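PDB 3DD7: death on curing protein from Enterobacteria phage P1, which is the Fic/Doc-family toxin of the phage P1 addiction pair, inhibited by its antitoxin partner Phd, and probably arrests translation. Local coordinates for residues A[10-15]-A[73-78]; A[33-38]-A[65-70]; A[50-55]-A[87-92]; A[57-62]-A[99-104]. The protein carries 2 engineered substitutions. All coordinates share one frame; numbering follows the deposited sequence. Where two conformers were deposited one is given.

Contact 1: A[10-15]-A[73-78]; sequences IALHDA and KRTALN
The imidazole of His-13 meets Thr-75 at its edge, with Thr-75 OG1 lying close to the ring plane, 3.4 Å from His-13 CD2 and 3.3 Å from His-13 CB. On one face the ring stacks against Phe-68. Its two nitrogens are both engaged: ND1 gives an in-plane hydrogen bond to Asp-14 OD1, 2.8 Å long, and NE2 bonds the carbonyl oxygen of Asp-70. Two donor bonds of this kind are consistent with a protonated ring, and together they fix its rotation.

This is helix-on-helix packing in the Fic/Doc fold, between helix 6-20 and helix 72-86. The axes of the two segments pass 9.4 Å apart with their directions at 122°, and the backbones draw near where His-13 CA stands 5.3 Å from Thr-75 CA. Thr-75 OG1 is not bonded across the interface; it turns back beside its own backbone N and hydrogen-bonds Ala-71 O one turn earlier.

Leu-12 supplies the apolar half. Its CG swings anti to the backbone N (chi1 -176°), which carries CD2 over to Asn-78 CB at 3.9 Å and Thr-75 CG2 at 4.1 Å. Leu-12 and Thr-75 run past one another in opposite directions, whereas Asn-78 slants across the leucine.

Beyond its CB, Asn-78 carries an amide whose ND2 hydrogen-bonds a polar side chain of the bound peptide and also its own helix: Asn-78 ND2 donates almost straight, at 177°, to Arg-74 O, 2.6 Å away. That oxygen lies in the amide plane, but the donor stands above the carbonyl plane, and Asn-78 N bonds the same oxygen.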
loop_
_atom_site.group_PDB
_atom_site.type_symbol
_atom_site.label_atom_id
_atom_site.label_comp_id
_atom_site.label_asym_id
_atom_site.label_seq_id
_atom_site.Cartn_x
_atom_site.Cartn_y
_atom_site.Cartn_z
ATOM N N ILE A 10 1.141 -5.411 8.730
ATOM C CA ILE A 10 0.075 -5.944 9.569
ATOM C C ILE A 10 -0.466 -4.889 10.568
ATOM O O ILE A 10 -1.683 -4.719 10.707
ATOM C CB ILE A 10 0.551 -7.227 10.290
ATOM C CG1 ILE A 10 1.013 -8.272 9.251
ATOM C CG2 ILE A 10 -0.544 -7.776 11.203
ATOM C CD1 ILE A 10 1.667 -9.521 9.853
ATOM N N ALA A 11 0.426 -4.190 11.264
ATOM C CA ALA A 11 -0.004 -3.186 12.244
ATOM C C ALA A 11 -0.790 -2.063 11.550
ATOM O O ALA A 11 -1.790 -1.564 12.080
ATOM C CB ALA A 11 1.184 -2.626 12.992
ATOM N N LEU A 12 -0.339 -1.684 10.359
ATOM C CA LEU A 12 -1.008 -0.639 9.591
ATOM C C LEU A 12 -2.418 -1.096 9.212
ATOM O O LEU A 12 -3.379 -0.360 9.397
ATOM C CB LEU A 12 -0.203 -0.286 8.340
ATOM C CG LEU A 12 -0.704 0.857 7.455
ATOM C CD1 LEU A 12 0.444 1.328 6.560
ATOM C CD2 LEU A 12 -1.923 0.457 6.581
ATOM N N HIS A 13 -2.535 -2.310 8.686
ATOM C CA HIS A 13 -3.856 -2.920 8.470
ATOM C C HIS A 13 -4.744 -2.892 9.717
ATOM O O HIS A 13 -5.907 -2.485 9.649
ATOM C CB HIS A 13 -3.705 -4.355 7.974
ATOM C CG HIS A 13 -4.976 -5.149 8.020
ATOM N ND1 HIS A 13 -5.355 -5.889 9.117
ATOM C CD2 HIS A 13 -5.924 -5.361 7.082
ATOM C CE1 HIS A 13 -6.497 -6.498 8.867
ATOM N NE2 HIS A 13 -6.868 -6.195 7.636
ATOM N N ASP A 14 -4.202 -3.344 10.845
ATOM C CA ASP A 14 -5.029 -3.526 12.041
ATOM C C ASP A 14 -5.498 -2.152 12.542
ATOM O O ASP A 14 -6.644 -1.990 12.960
ATOM C CB ASP A 14 -4.232 -4.260 13.108
ATOM C CG ASP A 14 -3.992 -5.722 12.769
ATOM O OD1 ASP A 14 -4.597 -6.240 11.790
ATOM O OD2 ASP A 14 -3.204 -6.342 13.522
ATOM N N ALA A 15 -4.620 -1.151 12.457
ATOM C CA ALA A 15 -5.007 0.225 12.852
ATOM C C ALA A 15 -6.092 0.790 11.929
ATOM O O ALA A 15 -6.984 1.530 12.367
ATOM C CB ALA A 15 -3.797 1.125 12.871
ATOM N N LYS A 73 -7.236 -3.611 0.079
ATOM C CA LYS A 73 -7.025 -2.443 -0.789
ATOM C C LYS A 73 -6.602 -1.224 0.028
ATOM O O LYS A 73 -5.658 -0.514 -0.352
ATOM C CB LYS A 73 -8.250 -2.144 -1.653
ATOM C CG LYS A 73 -8.556 -3.242 -2.691
ATOM C CD LYS A 73 -9.809 -2.920 -3.485
ATOM C CE LYS A 73 -11.092 -2.948 -2.640
ATOM N NZ LYS A 73 -11.544 -4.356 -2.452
ATOM N N ARG A 74 -7.282 -0.983 1.148
ATOM C CA ARG A 74 -6.883 0.130 2.018
ATOM C C ARG A 74 -5.435 -0.014 2.461
ATOM O O ARG A 74 -4.666 0.958 2.426
ATOM C CB ARG A 74 -7.817 0.263 3.220
ATOM C CG ARG A 74 -9.077 1.041 2.895
ATOM C CD ARG A 74 -9.988 1.037 4.137
ATOM N NE ARG A 74 -10.802 -0.176 4.227
ATOM C CZ ARG A 74 -11.286 -0.691 5.362
ATOM N NH1 ARG A 74 -10.949 -0.181 6.538
ATOM N NH2 ARG A 74 -12.085 -1.751 5.320
ATOM N N THR A 75 -5.049 -1.233 2.835
ATOM C CA THR A 75 -3.711 -1.454 3.371
ATOM C C THR A 75 -2.720 -1.274 2.238
ATOM O O THR A 75 -1.666 -0.693 2.439
ATOM C CB THR A 75 -3.605 -2.835 4.052
ATOM O OG1 THR A 75 -4.582 -2.901 5.117
ATOM C CG2 THR A 75 -2.182 -3.081 4.587
ATOM N N ALA A 76 -3.098 -1.730 1.040
ATOM C CA ALA A 76 -2.248 -1.605 -0.151
ATOM C C ALA A 76 -1.936 -0.119 -0.395
ATOM O O ALA A 76 -0.779 0.278 -0.441
ATOM C CB ALA A 76 -2.943 -2.199 -1.350
ATOM N N LEU A 77 -2.998 0.687 -0.483
ATOM C CA LEU A 77 -2.888 2.127 -0.745
ATOM C C LEU A 77 -2.084 2.891 0.321
ATOM O O LEU A 77 -1.125 3.598 -0.001
ATOM C CB LEU A 77 -4.273 2.761 -0.929
ATOM C CG LEU A 77 -4.233 4.269 -1.166
ATOM C CD1 LEU A 77 -3.405 4.596 -2.422
ATOM C CD2 LEU A 77 -5.635 4.806 -1.306
ATOM N N ASN A 78 -2.479 2.726 1.576
ATOM C CA ASN A 78 -1.838 3.441 2.677
ATOM C C ASN A 78 -0.371 3.041 2.831
ATOM O O ASN A 78 0.464 3.907 3.109
ATOM C CB ASN A 78 -2.624 3.238 3.987
ATOM C CG ASN A 78 -3.965 3.980 3.995
ATOM O OD1 ASN A 78 -4.070 5.100 4.520
ATOM N ND2 ASN A 78 -4.990 3.357 3.446
#

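Contact 2: A[33-38]-A[65-70]; sequences EAIIGR and GYIFND. Engineered in segment 65-70: Tyr-66 (natural residue His).
Ile-35, on helix 31-45, faces Gly-65 where helix 51-65 gives way to the loop, their CA atoms 7.1 Å apart. The helical geometry breaks at Tyr-66, whose positive phi of 49° turns the chain so that Ile-67 comes back toward the first segment. Tyr-66 is an engineered substitution for the natural His, and its side chain starts off away from helix 31-45.

Three residues carry the interface, and no hydrogen bond spans it. Ile-35 holds CG1 anti to its carbonyl carbon (chi1 -70°) with the chain extended beyond it, which brings CD1 forward as the probing atom. Ile-35 CD1 rests 3.5 Å from Gly-65 CA, an approach that the lack of a side chain at Gly-65 permits. The same methyl meets Ile-67 CG1 at 3.6 Å and Ile-67 CD1 at 4.0 Å, the two isoleucines reaching tip to tip. The summed buried surface is 134 Å², a modest amount consistent with one methyl doing most of the touching.

The second branch of Ile-67 has another task. Ile-67 CG2 sits 3.6 Å above the plane of the Phe-68 ring, over its centre, on the face opposite the one that receives His-13. Backbone hydrogen bonds pair Ile-67 with Ser-27 and Asn-69 with Gly-25, joining this loop to the one before helix 31-45, and Asp-70 OD2 accepts from Leu-23 N.

The loop and the first turn of helix 72-86 follow the sequence pattern of the Fic motif, the signature of the family, whose leading His is the engineered position 66; Ile-35 packs against the beginning of this loop.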
loop_
_atom_site.group_PDB
_atom_site.type_symbol
_atom_site.label_atom_id
_atom_site.label_comp_id
_atom_site.label_asym_id
_atom_site.label_seq_id
_atom_site.Cartn_x
_atom_site.Cartn_y
_atom_site.Cartn_z
ATOM N N GLU A 33 4.669 -11.996 5.337
ATOM C CA GLU A 33 6.102 -12.184 5.222
ATOM C C GLU A 33 6.517 -12.643 3.822
ATOM O O GLU A 33 7.516 -12.167 3.284
ATOM C CB GLU A 33 6.550 -13.210 6.251
ATOM C CG GLU A 33 8.032 -13.436 6.267
ATOM C CD GLU A 33 8.460 -14.191 7.497
ATOM O OE1 GLU A 33 7.897 -15.276 7.755
ATOM O OE2 GLU A 33 9.358 -13.693 8.211
ATOM N N ALA A 34 5.767 -13.586 3.255
ATOM C CA ALA A 34 6.068 -14.112 1.927
ATOM C C ALA A 34 5.993 -12.989 0.893
ATOM O O ALA A 34 6.928 -12.771 0.114
ATOM C CB ALA A 34 5.104 -15.251 1.563
ATOM N N ILE A 35 4.885 -12.255 0.907
ATOM C CA ILE A 35 4.659 -11.241 -0.112
ATOM C C ILE A 35 5.618 -10.066 0.007
ATOM O O ILE A 35 6.248 -9.682 -0.986
ATOM C CB ILE A 35 3.185 -10.785 -0.131
ATOM C CG1 ILE A 35 2.336 -11.936 -0.672
ATOM C CG2 ILE A 35 3.036 -9.496 -0.967
ATOM C CD1 ILE A 35 0.847 -11.718 -0.621
ATOM N N ILE A 36 5.738 -9.519 1.213
ATOM C CA ILE A 36 6.596 -8.356 1.418
ATOM C C ILE A 36 8.080 -8.706 1.263
ATOM O O ILE A 36 8.846 -7.909 0.709
ATOM C CB ILE A 36 6.276 -7.627 2.748
ATOM C CG1 ILE A 36 4.770 -7.319 2.839
ATOM C CG2 ILE A 36 7.111 -6.348 2.890
ATOM C CD1 ILE A 36 4.171 -6.639 1.611
ATOM N N GLY A 37 8.470 -9.894 1.729
ATOM C CA GLY A 37 9.821 -10.406 1.487
ATOM C C GLY A 37 10.110 -10.466 -0.009
ATOM O O GLY A 37 11.179 -10.040 -0.461
ATOM N N ARG A 38 9.148 -10.976 -0.781
ATOM C CA ARG A 38 9.242 -11.015 -2.249
ATOM C C ARG A 38 9.457 -9.618 -2.861
ATOM O O ARG A 38 10.276 -9.449 -3.776
ATOM C CB ARG A 38 7.988 -11.667 -2.856
ATOM C CG ARG A 38 7.968 -13.197 -2.805
ATOM N N GLY A 65 -2.678 -9.630 -3.065
ATOM C CA GLY A 65 -2.087 -10.699 -2.261
ATOM C C GLY A 65 -3.016 -11.402 -1.284
ATOM O O GLY A 65 -2.701 -12.512 -0.835
ATOM N N TYR A 66 -4.148 -10.770 -0.960
ATOM C CA TYR A 66 -5.145 -11.334 -0.029
ATOM C C TYR A 66 -4.486 -11.822 1.255
ATOM O O TYR A 66 -4.713 -12.937 1.725
ATOM C CB TYR A 66 -5.978 -12.442 -0.700
ATOM C CG TYR A 66 -6.765 -11.940 -1.891
ATOM C CD1 TYR A 66 -6.194 -11.920 -3.160
ATOM C CD2 TYR A 66 -8.068 -11.453 -1.739
ATOM C CE1 TYR A 66 -6.893 -11.445 -4.262
ATOM C CE2 TYR A 66 -8.792 -10.973 -2.840
ATOM C CZ TYR A 66 -8.193 -10.973 -4.100
ATOM O OH TYR A 66 -8.880 -10.507 -5.206
ATOM N N ILE A 67 -3.637 -10.962 1.802
ATOM C CA ILE A 67 -2.995 -11.231 3.086
ATOM C C ILE A 67 -4.034 -11.211 4.216
ATOM O O ILE A 67 -3.920 -11.958 5.202
ATOM C CB ILE A 67 -1.904 -10.177 3.347
ATOM C CG1 ILE A 67 -0.817 -10.266 2.270
ATOM C CG2 ILE A 67 -1.320 -10.285 4.758
ATOM C CD1 ILE A 67 0.046 -9.040 2.214
ATOM N N PHE A 68 -5.056 -10.370 4.045
ATOM C CA PHE A 68 -6.042 -10.102 5.097
ATOM C C PHE A 68 -7.449 -10.523 4.692
ATOM O O PHE A 68 -7.767 -10.648 3.507
ATOM C CB PHE A 68 -6.024 -8.604 5.450
ATOM C CG PHE A 68 -4.664 -8.092 5.827
ATOM C CD1 PHE A 68 -4.167 -8.312 7.103
ATOM C CD2 PHE A 68 -3.868 -7.393 4.901
ATOM C CE1 PHE A 68 -2.910 -7.849 7.489
ATOM C CE2 PHE A 68 -2.602 -6.934 5.276
ATOM C CZ PHE A 68 -2.110 -7.170 6.536
ATOM N N ASN A 69 -8.296 -10.741 5.695
ATOM C CA ASN A 69 -9.701 -11.028 5.457
ATOM C C ASN A 69 -10.416 -9.822 4.871
ATOM O O ASN A 69 -11.411 -9.963 4.158
ATOM C CB ASN A 69 -10.376 -11.406 6.763
ATOM C CG ASN A 69 -9.869 -12.729 7.331
ATOM O OD1 ASN A 69 -9.608 -12.835 8.532
ATOM N ND2 ASN A 69 -9.751 -13.734 6.488
ATOM N N ASP A 70 -9.913 -8.639 5.194
ATOM C CA ASP A 70 -10.550 -7.400 4.772
ATOM C C ASP A 70 -9.524 -6.277 4.761
ATOM O O ASP A 70 -8.446 -6.408 5.338
ATOM C CB ASP A 70 -11.715 -7.075 5.723
ATOM C CG ASP A 70 -12.752 -6.139 5.112
ATOM O OD1 ASP A 70 -12.583 -5.730 3.950
ATOM O OD2 ASP A 70 -13.746 -5.822 5.811
#

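Contact 3: A[50-55]-A[87-92]; sequences DLFEVS and NGVQVF
Leu-51 points its forked end at the turn that follows helix 72-86, and both methyls of the fork abut Asn-87 CB end-on. Leu-51 CD1 lies 3.7 Å from Asn-87 CB and Leu-51 CD2 lies 3.8 Å from the same atom, while the two side chains slant across each other. CD1 also touches Asn-87 O and continues to Val-89, meeting Val-89 CG2 at 3.8 Å. This reach follows from a CG set beside the backbone N (chi1 -73°).

Phe-52 approaches more loosely. Its CZ comes to 4.1 Å from Val-89 CG1, an oblique meeting; Val-89 thus divides its methyls, CG2 for the leucine and CG1 for the aromatic ring.

The amide of Asn-87 looks past this apolar contact: ND2 bonds Phe-83 O, and OD1 accepts from Arg-2 N. Gly-88, with phi at 86°, is the C-prime residue of a Schellman motif that ends helix 72-86, and this turn delivers Val-89 to its place. In the first segment, Asp-50 is the N-cap of helix 51-65. Asp-50 OD1 accepts from Glu-53 N at 3.1 Å, more weakly from Phe-52 N at 2.8 Å, and also carries a salt bridge to Arg-119. The beginning of one helix is therefore packed against the end of another.

Around this partly exposed joint, Leu-51 also rests on Phe-83 of helix 72-86, while helix 111-122 adds Leu-118 against Phe-52 and Tyr-122 against Val-89.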
loop_
_atom_site.group_PDB
_atom_site.type_symbol
_atom_site.label_atom_id
_atom_site.label_comp_id
_atom_site.label_asym_id
_atom_site.label_seq_id
_atom_site.Cartn_x
_atom_site.Cartn_y
_atom_site.Cartn_z
ATOM N N ASP A 50 13.864 3.649 -8.345
ATOM C CA ASP A 50 12.789 4.603 -8.538
ATOM C C ASP A 50 11.720 4.423 -7.469
ATOM O O ASP A 50 11.080 3.374 -7.410
ATOM C CB ASP A 50 12.182 4.423 -9.926
ATOM C CG ASP A 50 11.185 5.503 -10.255
ATOM O OD1 ASP A 50 10.133 5.552 -9.603
ATOM O OD2 ASP A 50 11.455 6.321 -11.162
ATOM N N LEU A 51 11.523 5.456 -6.645
ATOM C CA LEU A 51 10.620 5.369 -5.498
ATOM C C LEU A 51 9.204 5.055 -5.937
ATOM O O LEU A 51 8.498 4.313 -5.260
ATOM C CB LEU A 51 10.646 6.660 -4.686
ATOM C CG LEU A 51 11.921 6.861 -3.865
ATOM C CD1 LEU A 51 11.779 8.174 -3.094
ATOM C CD2 LEU A 51 12.172 5.685 -2.903
ATOM N N PHE A 52 8.802 5.580 -7.088
ATOM C CA PHE A 52 7.426 5.348 -7.551
ATOM C C PHE A 52 7.193 3.923 -8.026
ATOM O O PHE A 52 6.101 3.373 -7.797
ATOM C CB PHE A 52 7.019 6.398 -8.573
ATOM C CG PHE A 52 7.010 7.770 -7.986
ATOM C CD1 PHE A 52 6.013 8.131 -7.074
ATOM C CD2 PHE A 52 8.039 8.669 -8.244
ATOM C CE1 PHE A 52 6.019 9.385 -6.476
ATOM C CE2 PHE A 52 8.044 9.931 -7.646
ATOM C CZ PHE A 52 7.037 10.292 -6.770
ATOM N N GLU A 53 8.209 3.330 -8.656
ATOM C CA GLU A 53 8.133 1.910 -9.029
ATOM C C GLU A 53 8.045 1.037 -7.782
ATOM O O GLU A 53 7.225 0.131 -7.714
ATOM C CB GLU A 53 9.302 1.438 -9.912
ATOM C CG GLU A 53 8.768 0.593 -11.112
ATOM C CD GLU A 53 9.379 -0.800 -11.311
ATOM O OE1 GLU A 53 8.594 -1.784 -11.306
ATOM O OE2 GLU A 53 10.609 -0.930 -11.536
ATOM N N VAL A 54 8.884 1.330 -6.789
ATOM C CA VAL A 54 8.860 0.587 -5.527
ATOM C C VAL A 54 7.511 0.750 -4.815
ATOM O O VAL A 54 6.908 -0.245 -4.435
ATOM C CB VAL A 54 10.049 0.929 -4.607
ATOM C CG1 VAL A 54 10.065 0.002 -3.389
ATOM C CG2 VAL A 54 11.378 0.778 -5.385
ATOM N N SER A 55 7.034 1.991 -4.660
ATOM C CA SER A 55 5.717 2.227 -4.059
ATOM C C SER A 55 4.638 1.432 -4.781
ATOM O O SER A 55 3.785 0.802 -4.148
ATOM C CB SER A 55 5.356 3.715 -4.067
ATOM O OG SER A 55 4.069 3.931 -3.510
ATOM N N ASN A 87 10.301 7.967 2.522
ATOM C CA ASN A 87 11.423 8.234 1.630
ATOM C C ASN A 87 11.475 9.674 1.130
ATOM O O ASN A 87 12.147 9.984 0.151
ATOM C CB ASN A 87 11.457 7.203 0.508
ATOM C CG ASN A 87 11.908 5.845 1.011
ATOM O OD1 ASN A 87 13.098 5.629 1.244
ATOM N ND2 ASN A 87 10.948 4.935 1.243
ATOM N N GLY A 88 10.755 10.546 1.832
ATOM C CA GLY A 88 10.844 11.991 1.616
ATOM C C GLY A 88 9.948 12.526 0.516
ATOM O O GLY A 88 10.093 13.671 0.107
ATOM N N VAL A 89 9.015 11.706 0.033
ATOM C CA VAL A 89 8.023 12.192 -0.930
ATOM C C VAL A 89 6.756 12.626 -0.194
ATOM O O VAL A 89 6.110 11.806 0.469
ATOM C CB VAL A 89 7.677 11.130 -2.005
ATOM C CG1 VAL A 89 6.547 11.632 -2.939
ATOM C CG2 VAL A 89 8.920 10.717 -2.792
ATOM N N GLN A 90 6.407 13.909 -0.298
ATOM C CA GLN A 90 5.165 14.414 0.292
ATOM C C GLN A 90 3.966 13.754 -0.381
ATOM O O GLN A 90 3.898 13.693 -1.614
ATOM C CB GLN A 90 5.076 15.933 0.141
ATOM C CG GLN A 90 3.848 16.562 0.792
ATOM N N VAL A 91 3.033 13.259 0.422
ATOM C CA VAL A 91 1.830 12.641 -0.114
ATOM C C VAL A 91 0.611 13.415 0.354
ATOM O O VAL A 91 0.674 14.130 1.345
ATOM C CB VAL A 91 1.691 11.158 0.301
ATOM C CG1 VAL A 91 2.802 10.298 -0.365
ATOM C CG2 VAL A 91 1.696 11.003 1.824
ATOM N N PHE A 92 -0.478 13.275 -0.391
ATOM C CA PHE A 92 -1.742 13.919 -0.086
ATOM C C PHE A 92 -2.829 13.063 -0.717
ATOM O O PHE A 92 -2.530 12.232 -1.585
ATOM C CB PHE A 92 -1.772 15.342 -0.647
ATOM C CG PHE A 92 -1.293 15.444 -2.063
ATOM C CD1 PHE A 92 -2.184 15.356 -3.112
ATOM C CD2 PHE A 92 0.058 15.650 -2.342
ATOM C CE1 PHE A 92 -1.743 15.467 -4.439
ATOM C CE2 PHE A 92 0.500 15.746 -3.660
ATOM C CZ PHE A 92 -0.407 15.655 -4.699
#

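Contact 4: A[57-62]-A[99-104]; sequences TYLVAT and DLTVGA
Leu-59 and Val-60 on helix 51-65 face Ala-104 on helix 97-105, the two segment axes passing 9.4 Å apart with their directions at 58°. It is an inclined helix-helix packing inside the all-alpha Fic/Doc fold. The backbones converge toward the C-terminal end of the second segment: Leu-59 CA and Thr-101 CA are 7.5 Å apart, whereas Val-60 CA and Ala-104 CA are separated by 5.5 Å.

Ala-104 is the small residue at the point of convergence, its CB directed at the opposite helix. Leu-59 CD2 presses on that methyl at 3.5 Å, and Val-60 CG2 reaches Ala-104 CB more loosely, at 4.2 Å, so consecutive residues of one helix share one methyl of the other. Leu-59 starts out along the flank of its helix rather than straight across; with CG anti to the backbone N (chi1 -165°) its fork is nevertheless carried over to the partner. The second branch, CD1, stands 4.3 Å from Thr-101 OG1, which is a distant van der Waals approach and not a bond.

All four touching residues are buried, and other helices also reach them. Leu-59 also meets Ala-80 of helix 72-86 and Val-114 of helix 111-122, while Val-60 meets Val-111. A side-chain to backbone hydrogen bond adds a tie, from Arg-64 NE, just past the first segment, to Ala-104 O.

Thr-101 packs on an apolar side chain of the bound peptide, yet its hydroxyl stays within its own helix: Thr-101 OG1 hydrogen-bonds Leu-97 O, one turn back.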
loop_
_atom_site.group_PDB
_atom_site.type_symbol
_atom_site.label_atom_id
_atom_site.label_comp_id
_atom_site.label_asym_id
_atom_site.label_seq_id
_atom_site.Cartn_x
_atom_site.Cartn_y
_atom_site.Cartn_z
ATOM N N THR A 57 4.995 -1.337 -6.439
ATOM C CA THR A 57 5.201 -2.771 -6.205
ATOM C C THR A 57 4.546 -3.152 -4.874
ATOM O O THR A 57 3.819 -4.156 -4.799
ATOM C CB THR A 57 6.711 -3.152 -6.241
ATOM O OG1 THR A 57 7.309 -2.632 -7.431
ATOM C CG2 THR A 57 6.901 -4.661 -6.255
ATOM N N TYR A 58 4.756 -2.332 -3.836
ATOM C CA TYR A 58 4.021 -2.532 -2.576
ATOM C C TYR A 58 2.512 -2.483 -2.790
ATOM O O TYR A 58 1.781 -3.335 -2.276
ATOM C CB TYR A 58 4.376 -1.496 -1.521
ATOM C CG TYR A 58 5.657 -1.779 -0.761
ATOM C CD1 TYR A 58 5.679 -2.682 0.310
ATOM C CD2 TYR A 58 6.836 -1.142 -1.113
ATOM C CE1 TYR A 58 6.860 -2.938 1.007
ATOM C CE2 TYR A 58 8.020 -1.364 -0.412
ATOM C CZ TYR A 58 8.031 -2.274 0.641
ATOM O OH TYR A 58 9.204 -2.509 1.331
ATOM N N LEU A 59 2.045 -1.467 -3.511
ATOM C CA LEU A 59 0.626 -1.313 -3.729
ATOM C C LEU A 59 0.044 -2.548 -4.430
ATOM O O LEU A 59 -0.909 -3.157 -3.934
ATOM C CB LEU A 59 0.322 -0.034 -4.514
ATOM C CG LEU A 59 -1.135 0.436 -4.510
ATOM C CD1 LEU A 59 -1.267 1.956 -4.784
ATOM C CD2 LEU A 59 -1.992 -0.373 -5.512
ATOM N N VAL A 60 0.610 -2.921 -5.579
ATOM C CA VAL A 60 0.079 -4.057 -6.334
ATOM C C VAL A 60 0.200 -5.365 -5.531
ATOM O O VAL A 60 -0.748 -6.170 -5.482
ATOM C CB VAL A 60 0.724 -4.195 -7.737
ATOM C CG1 VAL A 60 0.194 -5.437 -8.494
ATOM C CG2 VAL A 60 0.467 -2.952 -8.579
ATOM N N ALA A 61 1.354 -5.576 -4.894
ATOM C CA ALA A 61 1.590 -6.841 -4.177
ATOM C C ALA A 61 0.567 -7.082 -3.060
ATOM O O ALA A 61 0.047 -8.200 -2.904
ATOM C CB ALA A 61 3.021 -6.914 -3.651
ATOM N N THR A 62 0.246 -6.032 -2.313
ATOM C CA THR A 62 -0.726 -6.141 -1.230
ATOM C C THR A 62 -2.156 -6.178 -1.775
ATOM O O THR A 62 -2.982 -6.980 -1.322
ATOM C CB THR A 62 -0.513 -5.033 -0.188
ATOM O OG1 THR A 62 0.777 -5.238 0.397
ATOM C CG2 THR A 62 -1.560 -5.090 0.912
ATOM N N ASP A 99 -10.016 4.327 -7.354
ATOM C CA ASP A 99 -10.146 3.561 -8.606
ATOM C C ASP A 99 -8.804 2.953 -9.015
ATOM O O ASP A 99 -8.771 1.856 -9.583
ATOM C CB ASP A 99 -10.683 4.415 -9.770
ATOM C CG ASP A 99 -12.091 4.939 -9.535
ATOM O OD1 ASP A 99 -12.883 4.295 -8.817
ATOM O OD2 ASP A 99 -12.411 6.009 -10.101
ATOM N N LEU A 100 -7.706 3.663 -8.709
ATOM C CA LEU A 100 -6.352 3.174 -9.004
ATOM C C LEU A 100 -6.116 1.873 -8.254
ATOM O O LEU A 100 -5.652 0.877 -8.818
ATOM C CB LEU A 100 -5.286 4.216 -8.609
ATOM C CG LEU A 100 -3.806 3.844 -8.849
ATOM C CD1 LEU A 100 -3.537 3.633 -10.356
ATOM C CD2 LEU A 100 -2.853 4.908 -8.242
ATOM N N THR A 101 -6.480 1.892 -6.978
ATOM C CA THR A 101 -6.203 0.781 -6.093
ATOM C C THR A 101 -7.069 -0.404 -6.474
ATOM O O THR A 101 -6.574 -1.524 -6.510
ATOM C CB THR A 101 -6.383 1.209 -4.638
ATOM O OG1 THR A 101 -5.557 2.359 -4.399
ATOM C CG2 THR A 101 -5.985 0.087 -3.653
ATOM N N VAL A 102 -8.347 -0.158 -6.768
ATOM C CA VAL A 102 -9.252 -1.219 -7.242
ATOM C C VAL A 102 -8.696 -1.844 -8.533
ATOM O O VAL A 102 -8.620 -3.075 -8.670
ATOM C CB VAL A 102 -10.703 -0.690 -7.454
ATOM C CG1 VAL A 102 -11.610 -1.755 -8.078
ATOM C CG2 VAL A 102 -11.283 -0.202 -6.135
ATOM N N GLY A 103 -8.274 -0.999 -9.471
ATOM C CA GLY A 103 -7.722 -1.498 -10.725
ATOM C C GLY A 103 -6.483 -2.354 -10.530
ATOM O O GLY A 103 -6.291 -3.359 -11.230
ATOM N N ALA A 104 -5.640 -1.957 -9.586
ATOM C CA ALA A 104 -4.452 -2.727 -9.236
ATOM C C ALA A 104 -4.871 -4.077 -8.655
ATOM O O ALA A 104 -4.309 -5.128 -8.983
ATOM C CB ALA A 104 -3.618 -1.958 -8.218
#

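Overall arrangement
Helix 51-65 links contacts 3 and 4, its start serving the former and its middle the latter, with centres 14 Å apart. Helix 72-86 takes part in contact 1 and touches contact 4, 12 Å from it between centres. Contact 2 lies 11 Å from contact 1, and the two meet through His-13 and Phe-68; along the chain both segments of contact 2 fall between those of contact 1. The other pairs alternate in sequence. Contacts 2 and 3, about 20 Å apart, occupy opposite sides of the chain's centre. Interleaving joins five of the six helices; helix 111-122 packs beside contacts 3 and 4, and the bound peptide, probably the Phd fragment, touches contacts 1 and 4.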